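Local coordinates for molybdopterin-guanine dinucleotide biosynthesis adapter protein (Escherichia coli, PDB 1NP6), which binds GTP, hydrolyses it weakly, and may act as an adapter in the biosynthesis and use of the molybdopterin guanine dinucleotide form of the molybdenum cofactor, at residues Leu9-Trp14 with Ile117-Asp122; Ala139-Val144 with Leu153-Val158. One frame throughout, in Å; residues are numbered along the deposited sequence.

Interactions 1 and 2 are both parallel strand pairings in the same sheet, and they adjoin: strand 116-120 of interaction 1 lies next to strand 137-142 of interaction 2, joined by a backbone bond from Ala-141 N to Val-118 O. Interaction 1 is the more buried, in the middle of the sheet, and its side-chain contacts are apolar, built on Phe-11, Ile-117 and Leu-119. Interaction 2 pairs 139-144 with an edge strand of the sheet within this chain; its apolar patch is smaller, and aspartates, an asparagine and a water take over toward the surface. Both run toward the probable nucleotide-binding end, where interaction 1 enters the P-loop itself and Ile-155 of interaction 2 lies near Thr-17.

Interaction 1 of 2, residues Leu9-Trp14 with Ile117-Asp122; sequences LAFAAW and IVLFRD
The Phe-11 ring has Ile-117 over one face and Leu-119 at its edge. Ile-117 CB stands 4.3 Å from the ring centroid in a CH-pi contact, the two side chains lying alongside and pointing the same way. With Ile-117 CG1 anti to the carbonyl carbon (chi1 -66°) and the chain extended beyond it, Ile-117 CD1 reaches the ring's rim at Phe-11 CZ, 3.8 Å away. In the plane of the ring, Leu-119 CD2 meets Phe-11 CD2 at 3.9 Å. Farther on, Trp-14 and Phe-120 meet edge to edge, Trp-14 CZ3 to Phe-120 CD1 at 4.1 Å; the indole also stacks with His-126, and a water sits above one of its faces, near the rim. That water lies between Leu-119 O, at an unusually short distance, and Trp-14 N, which it meets only weakly.

Earlier along the strands, three parallel-sheet bonds join the backbones: Ile-117 N to Ala-10 O, Ala-12 N to Ile-117 O (2.9 Å) and Leu-119 N to Ala-12 O (3.0 Å). Ala-13 CB then packs on Leu-119 CB as the chain enters the Walker A loop, whose residues 16-20 are inferred to bind GTP. Strand 8-12 is central in the sheet, bonded on its other side to 103-107; helix 19-32 covers the Phe-11 and Leu-119 face through Leu-23, Leu-26 and Leu-22, and Ile-117 also touches Ile-138 of strand 137-142.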
loop_
_atom_site.group_PDB
_atom_site.type_symbol
_atom_site.label_atom_id
_atom_site.label_comp_id
_atom_site.label_asym_id
_atom_site.label_seq_id
_atom_site.Cartn_x
_atom_site.Cartn_y
_atom_site.Cartn_z
ATOM N N LEU B 9 4.282 19.114 2.209
ATOM C CA LEU B 9 5.514 19.900 2.069
ATOM C C LEU B 9 6.575 19.161 1.246
ATOM O O LEU B 9 7.012 18.063 1.617
ATOM C CB LEU B 9 6.089 20.258 3.458
ATOM C CG LEU B 9 7.412 21.044 3.495
ATOM C CD1 LEU B 9 7.248 22.495 2.990
ATOM C CD2 LEU B 9 7.996 21.031 4.907
ATOM N N ALA B 10 7.001 19.759 0.137
ATOM C CA ALA B 10 8.011 19.127 -0.714
ATOM C C ALA B 10 9.427 19.607 -0.397
ATOM O O ALA B 10 9.629 20.746 0.025
ATOM C CB ALA B 10 7.702 19.366 -2.190
ATOM N N PHE B 11 10.391 18.723 -0.629
ATOM C CA PHE B 11 11.807 19.046 -0.602
ATOM C C PHE B 11 12.364 18.840 -2.000
ATOM O O PHE B 11 12.216 17.763 -2.584
ATOM C CB PHE B 11 12.547 18.160 0.421
ATOM C CG PHE B 11 12.458 18.687 1.833
ATOM C CD1 PHE B 11 11.339 18.436 2.604
ATOM C CD2 PHE B 11 13.461 19.488 2.357
ATOM C CE1 PHE B 11 11.222 18.957 3.880
ATOM C CE2 PHE B 11 13.355 20.008 3.642
ATOM C CZ PHE B 11 12.240 19.737 4.402
ATOM N N ALA B 12 12.978 19.884 -2.547
ATOM C CA ALA B 12 13.414 19.840 -3.927
ATOM C C ALA B 12 14.877 20.206 -4.076
ATOM O O ALA B 12 15.354 21.155 -3.454
ATOM C CB ALA B 12 12.522 20.762 -4.795
ATOM N N ALA B 13 15.578 19.446 -4.921
ATOM C CA ALA B 13 16.989 19.664 -5.230
ATOM C C ALA B 13 17.419 18.894 -6.480
ATOM O O ALA B 13 16.821 17.866 -6.827
ATOM C CB ALA B 13 17.889 19.274 -4.036
ATOM N N TRP B 14 18.450 19.400 -7.152
ATOM C CA TRP B 14 19.134 18.658 -8.215
ATOM C C TRP B 14 19.690 17.359 -7.648
ATOM O O TRP B 14 20.137 17.330 -6.502
ATOM C CB TRP B 14 20.328 19.453 -8.757
ATOM C CG TRP B 14 20.024 20.770 -9.432
ATOM C CD1 TRP B 14 19.251 20.976 -10.557
ATOM C CD2 TRP B 14 20.515 22.060 -9.044
ATOM N NE1 TRP B 14 19.233 22.313 -10.874
ATOM C CE2 TRP B 14 19.995 23.005 -9.966
ATOM C CE3 TRP B 14 21.339 22.521 -8.010
ATOM C CZ2 TRP B 14 20.274 24.379 -9.878
ATOM C CZ3 TRP B 14 21.610 23.892 -7.917
ATOM C CH2 TRP B 14 21.077 24.801 -8.850
ATOM N N ILE B 117 10.624 23.434 0.247
ATOM C CA ILE B 117 11.966 23.873 0.656
ATOM C C ILE B 117 12.951 23.369 -0.397
ATOM O O ILE B 117 12.888 22.209 -0.807
ATOM C CB ILE B 117 12.303 23.361 2.093
ATOM C CG1 ILE B 117 11.369 24.047 3.097
ATOM C CG2 ILE B 117 13.814 23.593 2.433
ATOM C CD1 ILE B 117 11.370 23.446 4.494
ATOM N N VAL B 118 13.813 24.267 -0.873
ATOM C CA VAL B 118 14.794 23.981 -1.916
ATOM C C VAL B 118 16.178 23.878 -1.252
ATOM O O VAL B 118 16.475 24.626 -0.344
ATOM C CB VAL B 118 14.801 25.099 -2.993
ATOM C CG1 VAL B 118 15.970 24.954 -3.997
ATOM C CG2 VAL B 118 13.475 25.112 -3.728
ATOM N N LEU B 119 16.994 22.937 -1.704
ATOM C CA LEU B 119 18.313 22.703 -1.097
ATOM C C LEU B 119 19.434 23.153 -2.022
ATOM O O LEU B 119 19.283 23.099 -3.248
ATOM C CB LEU B 119 18.473 21.219 -0.745
ATOM C CG LEU B 119 17.281 20.483 -0.102
ATOM C CD1 LEU B 119 17.634 19.029 0.120
ATOM C CD2 LEU B 119 16.780 21.115 1.213
ATOM N N PHE B 120 20.540 23.623 -1.436
ATOM C CA PHE B 120 21.748 23.999 -2.184
ATOM C C PHE B 120 23.008 23.583 -1.420
ATOM O O PHE B 120 23.166 23.922 -0.255
ATOM C CB PHE B 120 21.785 25.523 -2.450
ATOM C CG PHE B 120 22.990 25.979 -3.251
ATOM C CD1 PHE B 120 23.005 25.863 -4.649
ATOM C CD2 PHE B 120 24.111 26.519 -2.615
ATOM C CE1 PHE B 120 24.128 26.253 -5.397
ATOM C CE2 PHE B 120 25.246 26.918 -3.357
ATOM C CZ PHE B 120 25.241 26.802 -4.758
ATOM N N ARG B 121 23.890 22.854 -2.089
ATOM C CA ARG B 121 25.230 22.563 -1.575
ATOM C C ARG B 121 26.257 23.060 -2.575
ATOM O O ARG B 121 26.249 22.645 -3.745
ATOM C CB ARG B 121 25.420 21.054 -1.310
ATOM C CG ARG B 121 26.718 20.749 -0.560
ATOM C CD ARG B 121 27.032 19.285 -0.286
ATOM N NE ARG B 121 27.636 18.633 -1.445
ATOM C CZ ARG B 121 26.956 17.845 -2.254
ATOM N NH1 ARG B 121 25.680 17.623 -2.001
ATOM N NH2 ARG B 121 27.536 17.281 -3.303
ATOM N N ASP B 122 27.141 23.948 -2.124
ATOM C CA ASP B 122 28.099 24.597 -3.014
ATOM C C ASP B 122 28.942 23.590 -3.813
ATOM O O ASP B 122 29.104 23.742 -5.022
ATOM C CB ASP B 122 28.991 25.562 -2.228
ATOM C CG ASP B 122 29.610 26.650 -3.107
ATOM O OD1 ASP B 122 30.855 26.733 -3.120
ATOM O OD2 ASP B 122 28.950 27.474 -3.800
HETATM O O HOH W 1 18.938 22.453 -5.666
#

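Interaction 2 of 2, residues Ala139-Val144 with Leu153-Val158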
loop_
_atom_site.group_PDB
_atom_site.type_symbol
_atom_site.label_atom_id
_atom_site.label_comp_id
_atom_site.label_asym_id
_atom_site.label_seq_id
_atom_site.Cartn_x
_atom_site.Cartn_y
_atom_site.Cartn_z
ATOM N N ALA B 139 11.499 28.495 1.708
ATOM C CA ALA B 139 12.873 28.601 2.226
ATOM C C ALA B 139 13.867 27.895 1.305
ATOM O O ALA B 139 13.477 27.026 0.536
ATOM C CB ALA B 139 12.937 27.992 3.608
ATOM N N VAL B 140 15.141 28.288 1.382
ATOM C CA VAL B 140 16.254 27.552 0.773
ATOM C C VAL B 140 17.183 27.112 1.908
ATOM O O VAL B 140 17.668 27.966 2.636
ATOM C CB VAL B 140 17.065 28.436 -0.205
ATOM C CG1 VAL B 140 18.301 27.709 -0.740
ATOM C CG2 VAL B 140 16.187 28.913 -1.400
ATOM N N ALA B 141 17.404 25.804 2.063
ATOM C CA ALA B 141 18.420 25.284 3.013
ATOM C C ALA B 141 19.752 25.152 2.296
ATOM O O ALA B 141 19.871 24.425 1.293
ATOM C CB ALA B 141 17.985 23.949 3.587
ATOM N N SER B 142 20.757 25.868 2.795
ATOM C CA SER B 142 22.016 26.023 2.089
ATOM C C SER B 142 23.250 25.829 2.994
ATOM O O SER B 142 23.163 26.021 4.189
ATOM C CB SER B 142 22.129 27.427 1.506
ATOM O OG SER B 142 23.255 27.505 0.646
ATOM N N ASP B 143 24.401 25.506 2.402
ATOM C CA ASP B 143 25.644 25.458 3.182
ATOM C C ASP B 143 26.493 26.724 2.984
ATOM O O ASP B 143 27.567 26.872 3.552
ATOM C CB ASP B 143 26.412 24.138 2.979
ATOM C CG ASP B 143 27.018 23.981 1.593
ATOM O OD1 ASP B 143 26.709 24.741 0.645
ATOM O OD2 ASP B 143 27.852 23.091 1.366
ATOM N N VAL B 144 25.971 27.662 2.202
ATOM C CA VAL B 144 26.615 28.958 2.018
ATOM C C VAL B 144 25.587 30.074 2.203
ATOM O O VAL B 144 24.408 29.895 1.874
ATOM C CB VAL B 144 27.297 29.103 0.625
ATOM C CG1 VAL B 144 28.586 28.299 0.556
ATOM C CG2 VAL B 144 26.338 28.731 -0.511
ATOM N N LEU B 153 18.201 28.945 5.509
ATOM C CA LEU B 153 18.462 28.031 6.609
ATOM C C LEU B 153 19.800 27.299 6.386
ATOM O O LEU B 153 20.236 27.097 5.257
ATOM C CB LEU B 153 17.310 27.018 6.732
ATOM C CG LEU B 153 15.857 27.539 6.639
ATOM C CD1 LEU B 153 14.843 26.380 6.631
ATOM C CD2 LEU B 153 15.541 28.513 7.750
ATOM N N ASP B 154 20.422 26.883 7.483
ATOM C CA ASP B 154 21.639 26.077 7.436
ATOM C C ASP B 154 21.273 24.610 7.201
ATOM O O ASP B 154 20.601 23.985 8.027
ATOM C CB ASP B 154 22.383 26.266 8.759
ATOM C CG ASP B 154 23.755 25.640 8.764
ATOM O OD1 ASP B 154 24.079 24.832 7.857
ATOM O OD2 ASP B 154 24.573 25.894 9.676
ATOM N N ILE B 155 21.725 24.062 6.072
ATOM C CA ILE B 155 21.359 22.709 5.643
ATOM C C ILE B 155 21.939 21.664 6.601
ATOM O O ILE B 155 21.427 20.554 6.709
ATOM C CB ILE B 155 21.784 22.461 4.157
ATOM C CG1 ILE B 155 21.109 21.193 3.577
ATOM C CG2 ILE B 155 23.284 22.504 3.994
ATOM C CD1 ILE B 155 21.429 20.932 2.095
ATOM N N ASN B 156 22.973 22.069 7.328
ATOM C CA ASN B 156 23.608 21.211 8.334
ATOM C C ASN B 156 23.079 21.420 9.775
ATOM O O ASN B 156 23.524 20.742 10.708
ATOM C CB ASN B 156 25.139 21.335 8.237
ATOM C CG ASN B 156 25.683 20.989 6.829
ATOM O OD1 ASN B 156 25.665 19.832 6.398
ATOM N ND2 ASN B 156 26.161 22.003 6.114
ATOM N N ASP B 157 22.112 22.330 9.946
ATOM C CA ASP B 157 21.418 22.532 11.232
ATOM C C ASP B 157 20.033 21.855 11.210
ATOM O O ASP B 157 19.005 22.523 11.040
ATOM C CB ASP B 157 21.297 24.039 11.537
ATOM C CG ASP B 157 20.774 24.346 12.963
ATOM O OD1 ASP B 157 20.302 23.447 13.695
ATOM O OD2 ASP B 157 20.794 25.496 13.438
ATOM N N VAL B 158 20.024 20.537 11.411
ATOM C CA VAL B 158 18.812 19.710 11.375
ATOM C C VAL B 158 17.736 20.079 12.413
ATOM O O VAL B 158 16.537 20.122 12.076
ATOM C CB VAL B 158 19.149 18.192 11.452
ATOM C CG1 VAL B 158 17.883 17.335 11.414
ATOM C CG2 VAL B 158 20.091 17.789 10.323
HETATM O O HOH W 2 27.480 20.947 3.218
#
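The Ile-155 side chain is extended, CG1 opposite the backbone N (chi1 -166°) and chi2 also trans, so CD1 ends beside Ala-141 O, while CG2 lies against the Ser-142 peptide and 3.7 Å from Asp-143 CB. Its CB meets Ala-141 CB at 4.1 Å. Leu-153, with CG beside its own N (chi1 -45°), sends CD1 back toward the start of 139-144, to Ala-139 CB at 3.9 Å. With an alanine at Ile-155, the branches on the Ser-142 peptide and Asp-143 CB are gone, which would probably open a gap there and deprive Leu-119 of a neighbour.

Strand 151-154 edges the parallel P-loop sheet, and Leu-153 also packs on Leu-161 and Phe-164 of helix 158-170. Leu-153 N to Val-140 O and Ser-142 N to Leu-153 O (2.8 Å) are almost straight at hydrogen, whereas Ile-155 N reaches Ser-142 O (3.1 Å) from well above the carbonyl plane, as the strand bends into a type I turn from Asp-154 to Asp-157. Asp-154 OD1 accepts from Asn-156 N in an Asx turn, and Asp-157 caps helix 158-170 through Gly-160 N.

A water donates to Asp-143 OD2 (2.9 Å) and accepts a weak bond from Asn-156 ND2, while Asp-143 OD1 takes the amide of Asp-122. The carboxylate thus bonds firmly just past strand 116-120 but only loosely to the turn after 151-154, leaving backbone bonds and apolar packing as the main hold on the edge strand here.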